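PDB 3NQI: putative lipoprotein from Bacteroides fragilis, which is of unknown function but, as a putative lipoprotein, is probably anchored to the membrane through a lipid and may bind lipids. Local coordinates for residues A[124-129]-A[168-173]. Sequence-based numbering, arbitrary orientation.
Sequences IVLPVL and LYLRYK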
loop_
_atom_site.group_PDB
_atom_site.type_symbol
_atom_site.label_atom_id
_atom_site.label_comp_id
_atom_site.label_asym_id
_atom_site.label_seq_id
_atom_site.Cartn_x
_atom_site.Cartn_y
_atom_site.Cartn_z
ATOM N N ILE A 124 -2.712 -6.415 -2.670
ATOM C CA ILE A 124 -2.683 -5.310 -3.601
ATOM C C ILE A 124 -1.861 -4.149 -2.990
ATOM O O ILE A 124 -1.628 -4.109 -1.778
ATOM C CB ILE A 124 -4.086 -4.819 -3.991
ATOM C CG1 ILE A 124 -4.824 -4.372 -2.748
ATOM C CG2 ILE A 124 -4.883 -5.940 -4.799
ATOM C CD1 ILE A 124 -6.168 -3.621 -3.035
ATOM N N VAL A 125 -1.400 -3.273 -3.892
ATOM C CA VAL A 125 -0.482 -2.217 -3.537
ATOM C C VAL A 125 -0.982 -0.850 -3.991
ATOM O O VAL A 125 -1.362 -0.690 -5.148
ATOM C CB VAL A 125 0.927 -2.473 -4.054
ATOM C CG1 VAL A 125 1.886 -1.292 -3.587
ATOM C CG2 VAL A 125 1.448 -3.814 -3.488
ATOM N N LEU A 126 -1.009 0.101 -3.047
ATOM C CA LEU A 126 -1.309 1.515 -3.370
ATOM C C LEU A 126 -0.055 2.372 -3.384
ATOM O O LEU A 126 0.619 2.480 -2.400
ATOM C CB LEU A 126 -2.348 2.089 -2.401
ATOM C CG LEU A 126 -3.836 1.782 -2.600
ATOM C CD1 LEU A 126 -4.090 0.372 -2.854
ATOM C CD2 LEU A 126 -4.638 2.366 -1.327
ATOM N N PRO A 127 0.295 2.982 -4.547
ATOM C CA PRO A 127 1.266 4.077 -4.475
ATOM C C PRO A 127 0.592 5.308 -3.902
ATOM O O PRO A 127 -0.474 5.658 -4.414
ATOM C CB PRO A 127 1.637 4.311 -5.933
ATOM C CG PRO A 127 0.845 3.343 -6.726
ATOM C CD PRO A 127 -0.275 2.867 -5.905
ATOM N N VAL A 128 1.064 5.899 -2.784
ATOM C CA VAL A 128 0.458 7.089 -2.277
ATOM C C VAL A 128 1.405 8.321 -2.449
ATOM O O VAL A 128 2.587 8.259 -2.094
ATOM C CB VAL A 128 -0.011 6.940 -0.788
ATOM C CG1 VAL A 128 -0.929 8.100 -0.493
ATOM C CG2 VAL A 128 -0.738 5.632 -0.610
ATOM N N LEU A 129 0.894 9.384 -3.076
ATOM C CA LEU A 129 1.546 10.727 -3.145
ATOM C C LEU A 129 0.765 11.622 -2.161
ATOM O O LEU A 129 -0.453 11.818 -2.271
ATOM C CB LEU A 129 1.582 11.264 -4.569
ATOM C CG LEU A 129 2.557 12.363 -5.043
ATOM C CD1 LEU A 129 4.007 11.969 -4.846
ATOM C CD2 LEU A 129 2.293 12.651 -6.512
ATOM N N LEU A 168 -13.415 -0.839 -2.379
ATOM C CA LEU A 168 -12.704 -0.525 -1.135
ATOM C C LEU A 168 -12.505 0.997 -0.968
ATOM O O LEU A 168 -12.113 1.673 -1.904
ATOM C CB LEU A 168 -11.369 -1.226 -1.101
ATOM C CG LEU A 168 -11.392 -2.755 -1.293
ATOM C CD1 LEU A 168 -9.912 -3.263 -1.315
ATOM C CD2 LEU A 168 -12.241 -3.411 -0.214
ATOM N N TYR A 169 -12.803 1.530 0.208
ATOM C CA TYR A 169 -12.594 2.951 0.466
ATOM C C TYR A 169 -11.228 3.168 1.119
ATOM O O TYR A 169 -10.909 2.483 2.062
ATOM C CB TYR A 169 -13.694 3.499 1.369
ATOM C CG TYR A 169 -14.973 3.654 0.616
ATOM C CD1 TYR A 169 -15.788 2.561 0.351
ATOM C CD2 TYR A 169 -15.364 4.918 0.118
ATOM C CE1 TYR A 169 -16.944 2.723 -0.374
ATOM C CE2 TYR A 169 -16.513 5.072 -0.613
ATOM C CZ TYR A 169 -17.293 3.971 -0.856
ATOM O OH TYR A 169 -18.466 4.115 -1.559
ATOM N N LEU A 170 -10.404 4.062 0.572
ATOM C CA LEU A 170 -9.183 4.511 1.302
ATOM C C LEU A 170 -9.559 5.504 2.363
ATOM O O LEU A 170 -10.103 6.586 2.038
ATOM C CB LEU A 170 -8.204 5.183 0.385
ATOM C CG LEU A 170 -6.920 5.740 1.025
ATOM C CD1 LEU A 170 -6.157 4.590 1.688
ATOM C CD2 LEU A 170 -6.064 6.354 -0.075
ATOM N N ARG A 171 -9.355 5.127 3.628
ATOM C CA ARG A 171 -9.542 6.040 4.706
ATOM C C ARG A 171 -8.167 6.510 5.239
ATOM O O ARG A 171 -7.369 5.727 5.772
ATOM C CB ARG A 171 -10.443 5.444 5.810
ATOM C CG ARG A 171 -11.787 4.923 5.321
ATOM C CD ARG A 171 -12.640 5.998 4.597
ATOM N NE ARG A 171 -14.059 5.658 4.613
ATOM C CZ ARG A 171 -15.013 6.267 3.909
ATOM N NH1 ARG A 171 -14.740 7.278 3.096
ATOM N NH2 ARG A 171 -16.271 5.863 4.036
ATOM N N TYR A 172 -7.896 7.802 5.067
ATOM C CA TYR A 172 -6.585 8.405 5.354
ATOM C C TYR A 172 -6.731 9.315 6.524
ATOM O O TYR A 172 -7.479 10.307 6.477
ATOM C CB TYR A 172 -6.107 9.176 4.140
ATOM C CG TYR A 172 -4.858 9.997 4.262
ATOM C CD1 TYR A 172 -3.844 9.687 5.192
ATOM C CD2 TYR A 172 -4.652 11.086 3.411
ATOM C CE1 TYR A 172 -2.705 10.466 5.304
ATOM C CE2 TYR A 172 -3.479 11.856 3.461
ATOM C CZ TYR A 172 -2.489 11.541 4.409
ATOM O OH TYR A 172 -1.343 12.267 4.535
ATOM N N LYS A 173 -6.076 8.934 7.623
ATOM C CA LYS A 173 -6.118 9.653 8.844
ATOM C C LYS A 173 -4.698 10.124 9.209
ATOM O O LYS A 173 -3.740 9.324 9.176
ATOM C CB LYS A 173 -6.666 8.762 9.974
ATOM C CG LYS A 173 -6.861 9.498 11.267
ATOM C CD LYS A 173 -7.471 8.619 12.368
#
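Ile124 and Leu126 meet Leu168 and Leu170 through methyl groups alone; of the flat groups, Tyr172 lies on the facing side beyond Leu170, while Tyr169 and Arg171 are on the opposite face of strand 165-174. The Tyr172 ring stacks with that of Phe150, a residue also touched by Leu170 and Val128, and its OH is hydrogen-bonded to His148 ND1. Over one face of the Arg171 guanidinium lies Tyr169 CB, 3.9 Å above the plane and off-centre, near the edge of the group, while Arg171 NE donates a hydrogen bond to Tyr155 OH.

In the contact itself, Ile124 and Leu168 reach for each other tip to tip, with Ile124 CD1 4.1 Å from Leu168 CD1. Ile124 CG1 lies between its backbone N and carbonyl carbon (chi1 59°), and a nearly straight chi2 of 170° then carries CD1 across to the leucine. The two strands are not sheet neighbours: 123-132 pairs antiparallel with 117-120 and 186-195, whereas 165-174 lies between 148-155 and 214-221. They face each other across the interior of a strongly curled, mixed sheet, their backbones running in broadly the same direction, with the CA atoms of Leu126 and Leu170 9.6 Å apart, a spacing spanned by side chains from both strands. Two residues further along each strand, the Leu126 and Leu170 side chains pass alongside, pointing oppositely, Leu126 CD2 coming within 4.0 Å of Leu170 CD1. Ile217 of strand 214-221 touches both Ile124 and Leu168, extending the buried apolar packing beyond that pair.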